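Local coordinates for pyridoxal kinase (Entamoeba histolytica, PDB 4S1H), which probably phosphorylates pyridoxal with ATP to form pyridoxal 5'-phosphate, as a magnesium-dependent kinase of the ribokinase clan, at residues A[15-29]-A[257-269]. Residues are numbered along the deposited sequence; the frame is centred on the assembly and turned at random.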
loop_
_atom_site.group_PDB
_atom_site.type_symbol
_atom_site.label_atom_id
_atom_site.label_comp_id
_atom_site.label_asym_id
_atom_site.label_seq_id
_atom_site.Cartn_x
_atom_site.Cartn_y
_atom_site.Cartn_z
ATOM N N GLY A 15 -6.580 -1.696 8.370
ATOM C CA GLY A 15 -5.842 -0.792 9.251
ATOM C C GLY A 15 -4.477 -0.338 8.795
ATOM O O GLY A 15 -4.078 -0.504 7.644
ATOM N N PHE A 16 -3.735 0.271 9.712
ATOM C CA PHE A 16 -2.592 1.102 9.345
ATOM C C PHE A 16 -1.437 0.861 10.316
ATOM O O PHE A 16 -1.397 1.398 11.430
ATOM C CB PHE A 16 -3.010 2.582 9.281
ATOM C CG PHE A 16 -4.349 2.799 8.616
ATOM C CD1 PHE A 16 -4.476 2.668 7.251
ATOM C CD2 PHE A 16 -5.499 3.026 9.378
ATOM C CE1 PHE A 16 -5.719 2.813 6.637
ATOM C CE2 PHE A 16 -6.747 3.180 8.775
ATOM C CZ PHE A 16 -6.855 3.070 7.393
ATOM N N VAL A 17 -0.504 0.037 9.872
ATOM C CA VAL A 17 0.844 -0.080 10.476
ATOM C C VAL A 17 1.863 -0.259 9.366
ATOM O O VAL A 17 1.487 -0.514 8.207
ATOM C CB VAL A 17 0.958 -1.247 11.494
ATOM C CG1 VAL A 17 -0.004 -1.051 12.656
ATOM C CG2 VAL A 17 0.733 -2.594 10.833
ATOM N N GLY A 18 3.144 -0.115 9.731
ATOM C CA GLY A 18 4.260 -0.442 8.901
ATOM C C GLY A 18 4.209 0.121 7.499
ATOM O O GLY A 18 3.915 1.315 7.277
ATOM N N ASN A 19 4.462 -0.755 6.535
ATOM C CA ASN A 19 4.450 -0.316 5.137
ATOM C C ASN A 19 3.097 0.180 4.611
ATOM O O ASN A 19 3.075 0.922 3.645
ATOM C CB ASN A 19 5.031 -1.375 4.185
ATOM C CG ASN A 19 6.441 -1.074 3.757
ATOM O OD1 ASN A 19 6.946 0.032 3.946
ATOM N ND2 ASN A 19 7.085 -2.046 3.162
ATOM N N ARG A 20 1.992 -0.183 5.244
ATOM C CA ARG A 20 0.701 0.385 4.891
ATOM C C ARG A 20 0.642 1.886 5.209
ATOM O O ARG A 20 0.192 2.681 4.384
ATOM C CB ARG A 20 -0.427 -0.411 5.513
ATOM C CG ARG A 20 -1.797 -0.060 5.059
ATOM C CD ARG A 20 -2.163 -0.542 3.646
ATOM N NE ARG A 20 -3.437 0.148 3.402
ATOM C CZ ARG A 20 -3.677 1.159 2.564
ATOM N NH1 ARG A 20 -2.747 1.624 1.723
ATOM N NH2 ARG A 20 -4.867 1.727 2.600
ATOM N N CYS A 21 1.100 2.280 6.402
ATOM C CA CYS A 21 1.349 3.709 6.712
ATOM C C CYS A 21 2.276 4.349 5.696
ATOM O O CYS A 21 2.029 5.454 5.234
ATOM C CB CYS A 21 1.942 3.882 8.109
ATOM S SG CYS A 21 0.802 3.388 9.387
ATOM N N GLY A 22 3.355 3.650 5.353
ATOM C CA GLY A 22 4.325 4.143 4.413
ATOM C C GLY A 22 3.716 4.400 3.059
ATOM O O GLY A 22 3.963 5.440 2.459
ATOM N N MET A 23 2.866 3.499 2.618
ATOM C CA MET A 23 2.245 3.679 1.296
ATOM C C MET A 23 1.371 4.924 1.293
ATOM O O MET A 23 1.436 5.750 0.390
ATOM C CB MET A 23 1.423 2.443 0.913
ATOM C CG MET A 23 2.238 1.155 0.742
ATOM S SD MET A 23 1.248 -0.397 0.680
ATOM C CE MET A 23 2.533 -1.614 0.832
ATOM N N ILE A 24 0.506 5.045 2.297
ATOM C CA ILE A 24 -0.421 6.145 2.380
ATOM C C ILE A 24 0.346 7.470 2.395
ATOM O O ILE A 24 -0.010 8.413 1.687
ATOM C CB ILE A 24 -1.312 6.039 3.635
ATOM C CG1 ILE A 24 -2.255 4.843 3.494
ATOM C CG2 ILE A 24 -2.116 7.325 3.856
ATOM C CD1 ILE A 24 -2.847 4.389 4.818
ATOM N N ILE A 25 1.390 7.537 3.219
ATOM C CA ILE A 25 2.101 8.796 3.423
ATOM C C ILE A 25 2.960 9.152 2.193
ATOM O O ILE A 25 2.859 10.260 1.659
ATOM C CB ILE A 25 2.912 8.793 4.734
ATOM C CG1 ILE A 25 1.929 8.622 5.886
ATOM C CG2 ILE A 25 3.722 10.074 4.841
ATOM C CD1 ILE A 25 2.548 8.150 7.191
ATOM N N LEU A 26 3.811 8.233 1.773
ATOM C CA LEU A 26 4.688 8.472 0.608
ATOM C C LEU A 26 3.875 8.680 -0.669
ATOM O O LEU A 26 4.208 9.570 -1.468
ATOM C CB LEU A 26 5.710 7.354 0.446
ATOM C CG LEU A 26 6.795 7.294 1.521
ATOM C CD1 LEU A 26 7.552 5.976 1.519
ATOM C CD2 LEU A 26 7.773 8.456 1.408
ATOM N N ASP A 27 2.798 7.930 -0.842
ATOM C CA ASP A 27 1.887 8.208 -1.990
ATOM C C ASP A 27 1.330 9.659 -1.922
ATOM O O ASP A 27 1.329 10.385 -2.928
ATOM C CB ASP A 27 0.701 7.199 -2.107
ATOM C CG ASP A 27 1.136 5.728 -2.428
ATOM O OD1 ASP A 27 2.312 5.447 -2.782
ATOM O OD2 ASP A 27 0.265 4.810 -2.295
ATOM N N SER A 28 0.891 10.112 -0.747
ATOM C CA SER A 28 0.319 11.444 -0.614
ATOM C C SER A 28 1.349 12.567 -0.857
ATOM O O SER A 28 0.999 13.640 -1.305
ATOM C CB SER A 28 -0.387 11.634 0.743
ATOM O OG SER A 28 0.213 12.673 1.498
ATOM N N PHE A 29 2.621 12.276 -0.596
ATOM C CA PHE A 29 3.718 13.215 -0.890
ATOM C C PHE A 29 4.243 13.049 -2.319
ATOM O O PHE A 29 5.139 13.765 -2.707
ATOM C CB PHE A 29 4.902 13.038 0.107
ATOM C CG PHE A 29 4.775 13.804 1.410
ATOM C CD1 PHE A 29 4.058 13.297 2.472
ATOM C CD2 PHE A 29 5.442 15.034 1.594
ATOM C CE1 PHE A 29 3.950 13.991 3.660
ATOM C CE2 PHE A 29 5.344 15.737 2.792
ATOM C CZ PHE A 29 4.592 15.214 3.832
ATOM N N GLU A 257 -7.352 1.905 15.560
ATOM C CA GLU A 257 -6.731 2.388 14.310
ATOM C C GLU A 257 -6.683 3.911 14.224
ATOM O O GLU A 257 -7.674 4.575 14.554
ATOM C CB GLU A 257 -7.507 1.884 13.094
ATOM C CG GLU A 257 -7.631 0.377 12.990
ATOM C CD GLU A 257 -6.350 -0.367 12.671
ATOM O OE1 GLU A 257 -5.267 0.228 12.341
ATOM O OE2 GLU A 257 -6.461 -1.615 12.680
ATOM N N ILE A 258 -5.525 4.451 13.826
ATOM C CA ILE A 258 -5.369 5.893 13.629
ATOM C C ILE A 258 -6.109 6.335 12.386
ATOM O O ILE A 258 -6.259 5.560 11.422
ATOM C CB ILE A 258 -3.895 6.357 13.567
ATOM C CG1 ILE A 258 -3.130 5.638 12.452
ATOM C CG2 ILE A 258 -3.238 6.168 14.935
ATOM C CD1 ILE A 258 -1.745 6.171 12.212
ATOM N N ASN A 259 -6.614 7.566 12.428
ATOM C CA ASN A 259 -7.489 8.100 11.379
ATOM C C ASN A 259 -6.703 8.708 10.184
ATOM O O ASN A 259 -6.975 9.828 9.750
ATOM C CB ASN A 259 -8.432 9.120 12.005
ATOM C CG ASN A 259 -9.614 9.457 11.141
ATOM O OD1 ASN A 259 -9.939 8.736 10.191
ATOM N ND2 ASN A 259 -10.301 10.533 11.487
ATOM N N ILE A 260 -5.792 7.937 9.622
ATOM C CA ILE A 260 -4.883 8.453 8.638
ATOM C C ILE A 260 -5.566 8.691 7.281
ATOM O O ILE A 260 -5.225 9.650 6.614
ATOM C CB ILE A 260 -3.596 7.592 8.553
ATOM C CG1 ILE A 260 -2.519 8.342 7.769
ATOM C CG2 ILE A 260 -3.857 6.226 7.946
ATOM C CD1 ILE A 260 -1.179 7.640 7.775
ATOM N N ILE A 261 -6.536 7.866 6.902
ATOM C CA ILE A 261 -7.199 8.038 5.564
ATOM C C ILE A 261 -7.941 9.384 5.472
ATOM O O ILE A 261 -7.748 10.157 4.529
ATOM C CB ILE A 261 -8.143 6.873 5.230
ATOM C CG1 ILE A 261 -7.386 5.534 5.160
ATOM C CG2 ILE A 261 -8.846 7.100 3.888
ATOM C CD1 ILE A 261 -6.299 5.432 4.103
ATOM N N ASN A 262 -8.750 9.698 6.474
ATOM C CA ASN A 262 -9.449 10.980 6.526
ATOM C C ASN A 262 -8.523 12.185 6.697
ATOM O O ASN A 262 -8.895 13.300 6.331
ATOM C CB ASN A 262 -10.559 10.956 7.573
ATOM C CG ASN A 262 -11.660 9.967 7.206
ATOM O OD1 ASN A 262 -12.125 9.972 6.063
ATOM N ND2 ASN A 262 -11.999 9.043 8.123
ATOM N N CYS A 263 -7.320 11.937 7.229
ATOM C CA CYS A 263 -6.346 12.966 7.445
ATOM C C CYS A 263 -5.361 13.110 6.298
ATOM O O CYS A 263 -4.482 13.956 6.374
ATOM C CB CYS A 263 -5.626 12.730 8.788
ATOM S SG CYS A 263 -6.742 13.028 10.206
ATOM N N ILE A 264 -5.547 12.370 5.185
ATOM C CA ILE A 264 -4.633 12.503 4.058
ATOM C C ILE A 264 -4.398 13.952 3.616
ATOM O O ILE A 264 -3.258 14.300 3.398
ATOM C CB ILE A 264 -5.063 11.578 2.870
ATOM C CG1 ILE A 264 -4.629 10.136 3.149
ATOM C CG2 ILE A 264 -4.496 12.062 1.534
ATOM C CD1 ILE A 264 -5.295 9.094 2.246
ATOM N N PRO A 265 -5.439 14.815 3.581
ATOM C CA PRO A 265 -5.268 16.227 3.182
ATOM C C PRO A 265 -4.362 17.083 4.078
ATOM O O PRO A 265 -3.952 18.161 3.652
ATOM C CB PRO A 265 -6.707 16.764 3.216
ATOM C CG PRO A 265 -7.538 15.583 2.900
ATOM C CD PRO A 265 -6.866 14.440 3.594
ATOM N N TYR A 266 -4.096 16.614 5.296
ATOM C CA TYR A 266 -3.279 17.322 6.289
ATOM C C TYR A 266 -1.884 16.722 6.419
ATOM O O TYR A 266 -1.087 17.233 7.202
ATOM C CB TYR A 266 -3.976 17.338 7.668
ATOM C CG TYR A 266 -5.384 17.875 7.595
ATOM C CD1 TYR A 266 -5.629 19.240 7.482
ATOM C CD2 TYR A 266 -6.474 17.015 7.559
ATOM C CE1 TYR A 266 -6.915 19.720 7.381
ATOM C CE2 TYR A 266 -7.764 17.480 7.452
ATOM C CZ TYR A 266 -7.990 18.833 7.350
ATOM O OH TYR A 266 -9.259 19.322 7.240
ATOM N N LEU A 267 -1.557 15.682 5.639
ATOM C CA LEU A 267 -0.285 14.999 5.813
ATOM C C LEU A 267 0.908 15.868 5.393
ATOM O O LEU A 267 1.973 15.769 6.018
ATOM C CB LEU A 267 -0.257 13.659 5.074
ATOM C CG LEU A 267 -1.098 12.534 5.666
ATOM C CD1 LEU A 267 -1.033 11.331 4.771
ATOM C CD2 LEU A 267 -0.622 12.124 7.066
ATOM N N LYS A 268 0.690 16.737 4.410
ATOM C CA LYS A 268 1.677 17.697 3.920
ATOM C C LYS A 268 1.592 19.035 4.627
ATOM O O LYS A 268 2.155 20.032 4.163
ATOM C CB LYS A 268 1.525 17.917 2.404
ATOM C CG LYS A 268 1.935 16.727 1.552
ATOM C CD LYS A 268 1.861 17.021 0.052
ATOM C CE LYS A 268 2.710 18.200 -0.397
ATOM N NZ LYS A 268 4.094 18.356 0.163
ATOM N N GLY A 269 0.920 19.074 5.784
ATOM C CA GLY A 269 0.874 20.260 6.629
ATOM C C GLY A 269 2.239 20.748 7.007
ATOM O O GLY A 269 3.139 19.954 7.274
#
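F16 lays one face of its ring on I260, whose CG2 stands 3.7 Å from the ring centroid and 19° off the normal, a CH-pi contact. With CG1 trans to the backbone N (chi1 -166°), I260 holds CG2 over that ring, where it also touches I24 CD1, while CD1 ends on I25, 3.8 Å from I25 CG1. I261 CG1 comes within 3.4 Å of F16 CZ, and its CD1 meets I24 CD1 at 3.7 Å. This tight, buried part joins helix 18-28 to the loop between helix 234-250 and strand 277-278; the I258 side chain lies about 8 Å from the bound ADP.

Toward K268 the contact opens to solvent. Exposed K268 puts CG over the centre of the buried F29 ring, which W227 meets edge-to-face. The S28 hydroxyl borders L267, with OG 3.7 Å from CB.

At the other end F16 N donates to E257 OE1 (3.0 Å, 154°), meeting the carboxylate from above its plane; E257 OE2 bonds to Y47. R20 bridges to D27 of the second subunit, placing the helix at the dimer interface. One direct hydrogen bond against many carbon contacts implies that apolar burial holds the segments together, with E257 tying in the loop before the helix.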